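Local structure of erythromycin C-12 hydroxylase (Saccharopolyspora erythraea, 2JJN) at residues Asp46-Trp51 / Gln173-Thr178; Val50-Arg55 / Met311-Val316; Arg376-Arg381 / Pro400-Ser405. The protein hydroxylates the macrolactone ring of erythromycin D at C-12 to give erythromycin C, using a heme iron, molecular oxygen and NADPH. The protein carries 2 engineered substitutions. All blocks are in the same frame, centred on the assembly; numbering follows the deposited sequence.

How the contacts relate
The mixed main sheet begins near the N terminus, where strands 43-45 and 51-53 are joined by a tight turn. Contacts 1 and 2 start there and share Val50 and Trp51. Contact 1 closes a loop of 121 residues and brings the turn against the loop between helices 165-171 and 180-206. Contact 2 closes a span of 255 residues by pairing strand 51-53 with strand 311-315. The loop of contact 1 ends within that span. They touch through Asp46 and His52 and where Pro177 packs on Met311. Contact 3 lies outside both and closes only 18 residues near the C terminus, in a separate sheet, its centre about 36 Å from that of contact 2.

Contact 1 of 3, residues Asp46-Trp51 / Gln173-Thr178; sequences DRYGVW and QMDDPT
The type I turn of the hairpin between strands 43-45 and 51-53 places Tyr48 on Asp175 and Asp176, in the loop between helices 165-171 and 180-206. That position is consistent with the F-G loop of the P450 fold. Asp175 and Asp176 are each deposited in two conformers, and one is described here. Asp176 CB lies over one face of the Tyr48 ring, 3.7 Å from its centroid, in a CH-pi contact. It sits offset toward the rim, and the carboxylate plane is turned 23° from the ring. Arg47 CG covers the opposite face, so the ring is held between them. At the ring's far end Tyr48 OH passes 3.6 Å from Asp175 CB. The hydroxyl also accepts from Arg47 NH2 and is hydrogen-bonded to Glu20. Tyr48 CG stands anti to its own carbonyl carbon (chi1 -56°), which carries the ring to the second loop. Beside it, Val50 CG2 meets Pro177 CD tip to tip at 4.0 Å.

Each loop is braced by an Asx turn. Asp46 OD1 accepts from Tyr48 N and Val50 N, which come from opposite faces of its carboxylate. Asp176 OD1 takes Thr178 N at 2.9 Å and Thr178 OG1 at 2.6 Å. Two waters bridge the loops. One donates to Asp46 OD2 and Asp175 O, the other to Tyr48 O and Asp176 OD2. The Asx turns probably stiffen each loop, while the joint rests on ring and apolar packing and bridging waters. Such a joint would probably tolerate small shifts of one loop against the other.

Contact 2 of 3, residues Val50-Arg55 / Met311-Val316; sequences VWHVFR and MVNTWV. With SO4 (sulfate ion), chain E.
Trp51 O accepts from Asn313 N at 2.7 Å, the shortest hydrogen bond between strands 51-53 and 311-315. The strands run parallel. Trp51 N donates to Met311 O. Further on, Val53 N binds Asn313 O and Val53 O accepts from Trp315 N. Val312 CA adds a CA-H...O contact to Trp51 O.

On the face that carries His52 and Asn313, Trp315 NE1 donates to His52 ND1 at 2.9 Å with an angle of 171° at the hydrogen. Each nitrogen lies close to the plane of the other ring, and the rings meet rim to rim. The first torsion of His52 puts its ring beside Trp315, and chi2, -97°, turns ND1 to the indole. The other imidazole nitrogen, NE2, is hydrogen-bonded to Asp46 OD2. Phe54 CE2 lies over the face of the indole, 3.4 Å from Trp315 CD1, with the Phe54 ring turned obliquely, 33° from the five-membered ring. Helix 27-40 packs on this cluster through Leu34. On the opposite face Val53 CG2 meets Val312 CG1 at 3.8 Å. At the end of segment 50-55, Arg55 grips a sulfate, probably from the crystallisation liquor. Its NH1 binds sulfate O4 and its NH2 binds O1 at 2.8 Å.

This pairing joins the hairpin to the rest of the main P450 beta sheet. Strand 290-295, with Gln292 and Arg293 of the substrate and heme sites, lies beyond strand 311-315. Because ND1 accepts from the indole, His52 is probably neutral with its proton on NE2, which would suit a bond to the Asp46 carboxylate. Both imidazole nitrogens are then satisfied in a buried place, and the ring's rotation is fixed.

Contact 3 of 3, residues Arg376-Arg381 / Pro400-Ser405; sequences RLTVDR and PVLAGS. With SO4 (sulfate ion), chain C.
Asp380 crosses Leu402. Its CB meets Leu402 CG at 3.6 Å and Pro400 CB at 4.0 Å. Asp380 CG lies near Leu402 CD1, at 3.9 Å. It stands anti to the backbone N (chi1 172°), which swings the carboxylate across the leucine branches. OD1 accepts from the backbone N of Asp382. OD2 passes Leu402 CD2 and takes a water that also donates to Val401 O. Leu402 is deposited in two conformers, so these contacts describe one of them.

The backbones beside this pair run antiparallel. Thr378 and Leu402 form a hydrogen-bonded pair. Leu402 N donates to Thr378 O at 2.8 Å, and Thr378 N returns a bond to Leu402 O. Asp380 N donates to Pro400 O at 2.8 Å. The Thr378 and Leu402 side chains lie side by side, with Thr378 CG2 3.8 Å from Leu402 CB, and Thr378 OG1 turns to Asp258. Leu377 CD2 packs on Ala403 CB at 3.9 Å. Val379 CG1 covers one face of the Arg381 guanidinium. Arg381 NE and NH2 hydrogen-bond a sulfate, whose O1 lies at the edge of the guanidinium, near its plane. Arg385, Leu386 and His388 bind the same ion. The sulfate probably came from the crystallisation liquor.

In the fold, strand 400-402 is the middle of a three-stranded antiparallel sheet. Strand 378-379 flanks it on one side and strand 132-134 on the other. This is consistent with the beta-3 sheet of the P450 fold. Helix 356-374 packs on Leu377 through Ile370 and on Ala403 through Phe374. Asp258, near the end of helix 228-259, also accepts from Val379 N.

Contact 1 of 3, residues Asp46-Trp51 / Gln173-Thr178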
loop_
_atom_site.group_PDB
_atom_site.type_symbol
_atom_site.label_atom_id
_atom_site.label_comp_id
_atom_site.label_asym_id
_atom_site.label_seq_id
_atom_site.Cartn_x
_atom_site.Cartn_y
_atom_site.Cartn_z
ATOM N N ASP A 46 18.823 -12.805 -8.210
ATOM C CA ASP A 46 18.255 -14.065 -7.742
ATOM C C ASP A 46 18.201 -15.163 -8.803
ATOM O O ASP A 46 18.639 -14.965 -9.949
ATOM C CB ASP A 46 16.906 -13.850 -7.018
ATOM C CG ASP A 46 15.743 -13.563 -7.948
ATOM O OD1 ASP A 46 15.844 -13.866 -9.173
ATOM O OD2 ASP A 46 14.733 -13.052 -7.389
ATOM N N ARG A 47 17.666 -16.325 -8.392
ATOM C CA ARG A 47 17.709 -17.481 -9.311
ATOM C C ARG A 47 16.791 -17.325 -10.511
ATOM O O ARG A 47 16.876 -18.127 -11.485
ATOM C CB ARG A 47 17.381 -18.770 -8.551
ATOM C CG ARG A 47 15.956 -18.878 -8.090
ATOM C CD ARG A 47 15.760 -20.312 -7.516
ATOM N NE ARG A 47 14.389 -20.767 -7.569
ATOM C CZ ARG A 47 13.961 -21.876 -8.178
ATOM N NH1 ARG A 47 14.804 -22.687 -8.812
ATOM N NH2 ARG A 47 12.669 -22.189 -8.128
ATOM N N TYR A 48 15.881 -16.351 -10.450
ATOM C CA TYR A 48 14.982 -16.097 -11.579
ATOM C C TYR A 48 15.541 -15.002 -12.469
ATOM O O TYR A 48 14.888 -14.596 -13.416
ATOM C CB TYR A 48 13.611 -15.682 -11.066
ATOM C CG TYR A 48 12.994 -16.681 -10.119
ATOM C CD1 TYR A 48 12.880 -16.397 -8.782
ATOM C CD2 TYR A 48 12.583 -17.938 -10.584
ATOM C CE1 TYR A 48 12.331 -17.325 -7.889
ATOM C CE2 TYR A 48 12.041 -18.863 -9.712
ATOM C CZ TYR A 48 11.922 -18.541 -8.369
ATOM O OH TYR A 48 11.407 -19.453 -7.472
ATOM N N GLY A 49 16.744 -14.500 -12.140
ATOM C CA GLY A 49 17.329 -13.388 -12.933
ATOM C C GLY A 49 16.693 -12.047 -12.619
ATOM O O GLY A 49 16.807 -11.100 -13.406
ATOM N N VAL A 50 16.062 -11.967 -11.445
ATOM C CA VAL A 50 15.473 -10.715 -10.945
ATOM C C VAL A 50 16.478 -10.090 -9.993
ATOM O O VAL A 50 17.078 -10.776 -9.181
ATOM C CB VAL A 50 14.144 -10.990 -10.198
ATOM C CG1 VAL A 50 13.624 -9.698 -9.614
ATOM C CG2 VAL A 50 13.130 -11.558 -11.164
ATOM N N TRP A 51 16.657 -8.778 -10.106
ATOM C CA TRP A 51 17.675 -8.093 -9.325
ATOM C C TRP A 51 17.009 -7.390 -8.175
ATOM O O TRP A 51 15.753 -7.151 -8.176
ATOM C CB TRP A 51 18.372 -7.061 -10.221
ATOM C CG TRP A 51 19.235 -7.753 -11.255
ATOM C CD1 TRP A 51 18.817 -8.400 -12.395
ATOM C CD2 TRP A 51 20.653 -7.917 -11.203
ATOM N NE1 TRP A 51 19.898 -8.933 -13.072
ATOM C CE2 TRP A 51 21.037 -8.647 -12.365
ATOM C CE3 TRP A 51 21.650 -7.511 -10.282
ATOM C CZ2 TRP A 51 22.370 -8.967 -12.650
ATOM C CZ3 TRP A 51 22.981 -7.812 -10.577
ATOM C CH2 TRP A 51 23.330 -8.521 -11.761
ATOM N N GLN A 173 0.779 -17.666 -6.185
ATOM C CA GLN A 173 2.211 -17.760 -5.924
ATOM C C GLN A 173 2.989 -16.731 -6.730
ATOM O O GLN A 173 2.895 -16.691 -7.954
ATOM C CB GLN A 173 2.661 -19.190 -6.278
ATOM C CG GLN A 173 4.036 -19.595 -5.671
ATOM C CD GLN A 173 4.107 -19.649 -4.123
ATOM O OE1 GLN A 173 3.135 -19.373 -3.403
ATOM N NE2 GLN A 173 5.289 -20.005 -3.615
ATOM N N MET A 174 3.776 -15.886 -6.072
ATOM C CA MET A 174 4.421 -14.811 -6.805
ATOM C C MET A 174 5.954 -14.771 -6.745
ATOM O O MET A 174 6.550 -13.686 -6.855
ATOM C CB MET A 174 3.779 -13.459 -6.461
ATOM C CG MET A 174 2.245 -13.494 -6.427
ATOM S SD MET A 174 1.486 -11.910 -6.074
ATOM C CE MET A 174 -0.241 -12.332 -5.887
ATOM N N ASP A 175 6.568 -15.958 -6.640
ATOM C CA ASP A 175 8.045 -16.131 -6.542
ATOM C C ASP A 175 8.858 -15.451 -7.649
ATOM O O ASP A 175 9.909 -14.806 -7.388
ATOM C CB ASP A 175 8.403 -17.627 -6.619
ATOM C CG ASP A 175 7.412 -18.526 -5.892
ATOM O OD1 ASP A 175 6.901 -18.121 -4.829
ATOM O OD2 ASP A 175 7.156 -19.650 -6.392
ATOM N N ASP A 176 8.410 -15.679 -8.880
ATOM C CA ASP A 176 9.034 -15.169 -10.103
ATOM C C ASP A 176 8.095 -14.237 -10.820
ATOM O O ASP A 176 7.192 -14.692 -11.533
ATOM C CB ASP A 176 9.465 -16.300 -11.056
ATOM C CG ASP A 176 10.087 -15.787 -12.349
ATOM O OD1 ASP A 176 10.263 -14.571 -12.534
ATOM O OD2 ASP A 176 10.422 -16.615 -13.205
ATOM N N PRO A 177 8.296 -12.931 -10.648
ATOM C CA PRO A 177 7.375 -11.949 -11.162
ATOM C C PRO A 177 7.430 -11.830 -12.685
ATOM O O PRO A 177 6.638 -11.092 -13.261
ATOM C CB PRO A 177 7.803 -10.668 -10.444
ATOM C CG PRO A 177 9.278 -10.885 -10.189
ATOM C CD PRO A 177 9.418 -12.319 -9.894
ATOM N N THR A 178 8.345 -12.544 -13.334
ATOM C CA THR A 178 8.386 -12.526 -14.810
ATOM C C THR A 178 7.578 -13.654 -15.461
ATOM O O THR A 178 7.501 -13.728 -16.698
ATOM C CB THR A 178 9.842 -12.613 -15.350
ATOM O OG1 THR A 178 10.422 -13.874 -14.988
ATOM C CG2 THR A 178 10.685 -11.483 -14.771
HETATM O O HOH W 1 12.017 -12.906 -8.035
HETATM O O HOH W 2 12.789 -15.882 -14.794
#

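Contact 2 of 3, residues Val50-Arg55 / Met311-Val316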
loop_
_atom_site.group_PDB
_atom_site.type_symbol
_atom_site.label_atom_id
_atom_site.label_comp_id
_atom_site.label_asym_id
_atom_site.label_seq_id
_atom_site.Cartn_x
_atom_site.Cartn_y
_atom_site.Cartn_z
ATOM N N VAL A 50 16.062 -11.967 -11.445
ATOM C CA VAL A 50 15.473 -10.715 -10.945
ATOM C C VAL A 50 16.478 -10.090 -9.993
ATOM O O VAL A 50 17.078 -10.776 -9.181
ATOM C CB VAL A 50 14.144 -10.990 -10.198
ATOM C CG1 VAL A 50 13.624 -9.698 -9.614
ATOM C CG2 VAL A 50 13.130 -11.558 -11.164
ATOM N N TRP A 51 16.657 -8.778 -10.106
ATOM C CA TRP A 51 17.675 -8.093 -9.325
ATOM C C TRP A 51 17.009 -7.390 -8.175
ATOM O O TRP A 51 15.753 -7.151 -8.176
ATOM C CB TRP A 51 18.372 -7.061 -10.221
ATOM C CG TRP A 51 19.235 -7.753 -11.255
ATOM C CD1 TRP A 51 18.817 -8.400 -12.395
ATOM C CD2 TRP A 51 20.653 -7.917 -11.203
ATOM N NE1 TRP A 51 19.898 -8.933 -13.072
ATOM C CE2 TRP A 51 21.037 -8.647 -12.365
ATOM C CE3 TRP A 51 21.650 -7.511 -10.282
ATOM C CZ2 TRP A 51 22.370 -8.967 -12.650
ATOM C CZ3 TRP A 51 22.981 -7.812 -10.577
ATOM C CH2 TRP A 51 23.330 -8.521 -11.761
ATOM N N HIS A 52 17.775 -7.202 -7.120
ATOM C CA HIS A 52 17.229 -6.640 -5.902
ATOM C C HIS A 52 18.203 -5.573 -5.402
ATOM O O HIS A 52 19.429 -5.814 -5.350
ATOM C CB HIS A 52 17.175 -7.743 -4.840
ATOM C CG HIS A 52 16.213 -8.820 -5.194
ATOM N ND1 HIS A 52 14.919 -8.853 -4.706
ATOM C CD2 HIS A 52 16.352 -9.892 -6.012
ATOM C CE1 HIS A 52 14.298 -9.914 -5.221
ATOM N NE2 HIS A 52 15.148 -10.566 -5.997
ATOM N N VAL A 53 17.638 -4.448 -4.958
ATOM C CA VAL A 53 18.447 -3.299 -4.559
ATOM C C VAL A 53 18.095 -2.983 -3.101
ATOM O O VAL A 53 16.918 -2.792 -2.770
ATOM C CB VAL A 53 18.153 -2.120 -5.482
ATOM C CG1 VAL A 53 18.860 -0.874 -4.971
ATOM C CG2 VAL A 53 18.681 -2.500 -6.886
ATOM N N PHE A 54 19.120 -2.953 -2.233
ATOM C CA PHE A 54 18.889 -2.914 -0.779
ATOM C C PHE A 54 19.213 -1.614 -0.039
ATOM O O PHE A 54 18.653 -1.350 1.023
ATOM C CB PHE A 54 19.654 -4.059 -0.083
ATOM C CG PHE A 54 19.236 -5.426 -0.584
ATOM C CD1 PHE A 54 20.106 -6.197 -1.345
ATOM C CD2 PHE A 54 17.949 -5.860 -0.388
ATOM C CE1 PHE A 54 19.719 -7.456 -1.804
ATOM C CE2 PHE A 54 17.527 -7.134 -0.853
ATOM C CZ PHE A 54 18.434 -7.936 -1.579
ATOM N N ARG A 55 20.126 -0.821 -0.562
ATOM C CA ARG A 55 20.534 0.379 0.188
ATOM C C ARG A 55 19.663 1.580 -0.138
ATOM O O ARG A 55 19.226 1.738 -1.281
ATOM C CB ARG A 55 21.988 0.724 -0.154
ATOM C CG ARG A 55 22.973 -0.254 0.458
ATOM C CD ARG A 55 24.397 0.155 0.123
ATOM N NE ARG A 55 25.340 -0.825 0.632
ATOM C CZ ARG A 55 26.570 -0.940 0.145
ATOM N NH1 ARG A 55 26.959 -0.132 -0.866
ATOM N NH2 ARG A 55 27.409 -1.851 0.665
ATOM N N MET A 311 14.009 -7.520 -14.562
ATOM C CA MET A 311 13.233 -6.914 -13.481
ATOM C C MET A 311 14.166 -6.575 -12.308
ATOM O O MET A 311 15.095 -7.323 -12.026
ATOM C CB MET A 311 12.138 -7.857 -13.050
ATOM C CG MET A 311 11.406 -7.390 -11.820
ATOM S SD MET A 311 9.666 -7.909 -11.850
ATOM C CE MET A 311 9.082 -6.886 -13.193
ATOM N N VAL A 312 13.900 -5.440 -11.672
ATOM C CA VAL A 312 14.672 -4.947 -10.516
ATOM C C VAL A 312 13.667 -4.673 -9.415
ATOM O O VAL A 312 12.673 -3.970 -9.653
ATOM C CB VAL A 312 15.382 -3.624 -10.881
ATOM C CG1 VAL A 312 16.163 -3.118 -9.664
ATOM C CG2 VAL A 312 16.320 -3.848 -12.106
ATOM N N ASN A 313 13.919 -5.212 -8.223
ATOM C CA ASN A 313 13.031 -5.063 -7.036
ATOM C C ASN A 313 13.746 -4.067 -6.129
ATOM O O ASN A 313 14.891 -4.321 -5.726
ATOM C CB ASN A 313 13.022 -6.462 -6.354
ATOM C CG ASN A 313 11.936 -7.357 -6.848
ATOM O OD1 ASN A 313 12.210 -8.465 -7.286
ATOM N ND2 ASN A 313 10.692 -6.911 -6.755
ATOM N N THR A 314 13.104 -2.953 -5.818
ATOM C CA THR A 314 13.685 -1.970 -4.874
ATOM C C THR A 314 13.092 -2.184 -3.501
ATOM O O THR A 314 11.886 -2.061 -3.353
ATOM C CB THR A 314 13.393 -0.511 -5.253
ATOM O OG1 THR A 314 11.989 -0.286 -5.403
ATOM C CG2 THR A 314 14.095 -0.091 -6.567
ATOM N N TRP A 315 13.928 -2.522 -2.532
ATOM C CA TRP A 315 13.469 -2.914 -1.197
ATOM C C TRP A 315 13.339 -1.690 -0.302
ATOM O O TRP A 315 14.263 -1.279 0.422
ATOM C CB TRP A 315 14.418 -3.948 -0.609
ATOM C CG TRP A 315 14.176 -5.333 -1.116
ATOM C CD1 TRP A 315 14.704 -5.875 -2.222
ATOM C CD2 TRP A 315 13.339 -6.321 -0.507
ATOM N NE1 TRP A 315 14.255 -7.214 -2.361
ATOM C CE2 TRP A 315 13.410 -7.493 -1.313
ATOM C CE3 TRP A 315 12.496 -6.313 0.622
ATOM C CZ2 TRP A 315 12.691 -8.661 -1.011
ATOM C CZ3 TRP A 315 11.800 -7.476 0.937
ATOM C CH2 TRP A 315 11.897 -8.632 0.125
ATOM N N VAL A 316 12.150 -1.079 -0.367
ATOM C CA VAL A 316 11.864 0.062 0.517
ATOM C C VAL A 316 12.035 -0.334 2.005
ATOM O O VAL A 316 12.496 0.454 2.825
ATOM C CB VAL A 316 10.484 0.655 0.193
ATOM C CG1 VAL A 316 9.924 1.456 1.364
ATOM C CG2 VAL A 316 10.651 1.567 -1.057
HETATM S S SO4 E . 30.569 -1.348 -1.577
HETATM O O1 SO4 E . 30.023 -1.924 -0.345
HETATM O O2 SO4 E . 31.049 -2.430 -2.434
HETATM O O3 SO4 E . 31.663 -0.434 -1.255
HETATM O O4 SO4 E . 29.534 -0.651 -2.344
#

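Contact 3 of 3, residues Arg376-Arg381 / Pro400-Ser405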
loop_
_atom_site.group_PDB
_atom_site.type_symbol
_atom_site.label_atom_id
_atom_site.label_comp_id
_atom_site.label_asym_id
_atom_site.label_seq_id
_atom_site.Cartn_x
_atom_site.Cartn_y
_atom_site.Cartn_z
ATOM N N ARG A 376 -6.364 1.646 24.457
ATOM C CA ARG A 376 -5.322 0.806 23.855
ATOM C C ARG A 376 -5.932 -0.519 23.384
ATOM O O ARG A 376 -7.064 -0.868 23.765
ATOM C CB ARG A 376 -4.197 0.557 24.876
ATOM C CG ARG A 376 -4.670 -0.291 26.063
ATOM C CD ARG A 376 -3.517 -0.593 27.069
ATOM N NE ARG A 376 -3.220 0.665 27.758
ATOM C CZ ARG A 376 -2.063 1.333 27.752
ATOM N NH1 ARG A 376 -0.940 0.868 27.196
ATOM N NH2 ARG A 376 -2.012 2.468 28.408
ATOM N N LEU A 377 -5.203 -1.212 22.526
ATOM C CA LEU A 377 -5.500 -2.600 22.192
ATOM C C LEU A 377 -4.206 -3.390 22.322
ATOM O O LEU A 377 -3.125 -2.818 22.201
ATOM C CB LEU A 377 -5.946 -2.720 20.742
ATOM C CG LEU A 377 -7.319 -2.103 20.526
ATOM C CD1 LEU A 377 -7.592 -2.119 18.983
ATOM C CD2 LEU A 377 -8.447 -2.854 21.237
ATOM N N THR A 378 -4.331 -4.695 22.595
ATOM C CA THR A 378 -3.159 -5.586 22.535
ATOM C C THR A 378 -3.473 -6.767 21.606
ATOM O O THR A 378 -4.646 -7.086 21.380
ATOM C CB THR A 378 -2.816 -6.149 23.929
ATOM O OG1 THR A 378 -1.551 -6.821 23.887
ATOM C CG2 THR A 378 -3.908 -7.174 24.430
ATOM N N VAL A 379 -2.440 -7.336 20.973
ATOM C CA VAL A 379 -2.634 -8.486 20.093
ATOM C C VAL A 379 -2.871 -9.760 20.916
ATOM O O VAL A 379 -2.095 -10.002 21.851
ATOM C CB VAL A 379 -1.422 -8.629 19.111
ATOM C CG1 VAL A 379 -1.615 -9.856 18.254
ATOM C CG2 VAL A 379 -1.280 -7.310 18.324
ATOM N N ASP A 380 -3.925 -10.507 20.564
ATOM C CA ASP A 380 -4.366 -11.781 21.230
ATOM C C ASP A 380 -3.767 -12.981 20.493
ATOM O O ASP A 380 -4.108 -13.277 19.313
ATOM C CB ASP A 380 -5.913 -11.814 21.223
ATOM C CG ASP A 380 -6.539 -13.146 21.708
ATOM O OD1 ASP A 380 -5.832 -13.980 22.337
ATOM O OD2 ASP A 380 -7.782 -13.323 21.459
ATOM N N ARG A 381 -2.891 -13.693 21.195
ATOM C CA ARG A 381 -2.308 -14.930 20.659
ATOM C C ARG A 381 -2.753 -16.177 21.438
ATOM O O ARG A 381 -2.039 -17.193 21.455
ATOM C CB ARG A 381 -0.783 -14.814 20.600
ATOM C CG ARG A 381 -0.320 -13.583 19.784
ATOM C CD ARG A 381 1.170 -13.572 19.585
ATOM N NE ARG A 381 1.643 -12.533 18.657
ATOM C CZ ARG A 381 1.806 -11.245 18.968
ATOM N NH1 ARG A 381 1.506 -10.780 20.176
ATOM N NH2 ARG A 381 2.270 -10.422 18.055
ATOM N N PRO A 400 -6.251 -10.593 15.779
ATOM C CA PRO A 400 -7.088 -10.687 16.958
ATOM C C PRO A 400 -6.542 -9.759 18.004
ATOM O O PRO A 400 -5.324 -9.735 18.271
ATOM C CB PRO A 400 -6.911 -12.160 17.391
ATOM C CG PRO A 400 -6.363 -12.862 16.170
ATOM C CD PRO A 400 -5.571 -11.848 15.413
ATOM N N VAL A 401 -7.427 -8.959 18.573
ATOM C CA VAL A 401 -7.000 -8.048 19.637
ATOM C C VAL A 401 -7.895 -8.183 20.854
ATOM O O VAL A 401 -9.022 -8.701 20.798
ATOM C CB VAL A 401 -7.041 -6.564 19.143
ATOM C CG1 VAL A 401 -5.966 -6.347 18.054
ATOM C CG2 VAL A 401 -8.469 -6.237 18.590
ATOM N N LEU A 402 -7.367 -7.671 21.965
ATOM C CA LEU A 402 -8.112 -7.635 23.220
ATOM C C LEU A 402 -8.083 -6.210 23.729
ATOM O O LEU A 402 -7.007 -5.586 23.810
ATOM C CB LEU A 402 -7.466 -8.565 24.247
ATOM C CG LEU A 402 -7.455 -10.057 23.923
ATOM C CD1 LEU A 402 -6.462 -10.819 24.806
ATOM C CD2 LEU A 402 -8.843 -10.640 24.031
ATOM N N ALA A 403 -9.270 -5.696 24.066
ATOM C CA ALA A 403 -9.415 -4.429 24.765
ATOM C C ALA A 403 -9.566 -4.713 26.258
ATOM O O ALA A 403 -10.589 -5.305 26.683
ATOM C CB ALA A 403 -10.673 -3.715 24.260
ATOM N N GLY A 404 -8.609 -4.300 27.048
ATOM C CA GLY A 404 -8.776 -4.421 28.496
ATOM C C GLY A 404 -9.773 -3.430 29.093
ATOM O O GLY A 404 -10.221 -3.619 30.247
ATOM N N SER A 405 -10.129 -2.378 28.323
ATOM C CA SER A 405 -11.082 -1.379 28.780
ATOM C C SER A 405 -11.952 -0.985 27.595
ATOM O O SER A 405 -11.480 -0.879 26.449
ATOM C CB SER A 405 -10.299 -0.129 29.248
ATOM O OG SER A 405 -9.389 -0.486 30.306
HETATM S S SO4 C . 3.604 -13.220 15.705
HETATM O O1 SO4 C . 2.463 -13.851 16.346
HETATM O O2 SO4 C . 3.516 -13.463 14.283
HETATM O O3 SO4 C . 4.848 -13.782 16.225
HETATM O O4 SO4 C . 3.650 -11.781 15.989
HETATM O O HOH W 3 -8.229 -1.337 26.242
HETATM O O HOH W 4 -6.154 -3.575 25.508
HETATM O O HOH W 5 -9.448 -11.496 20.347
#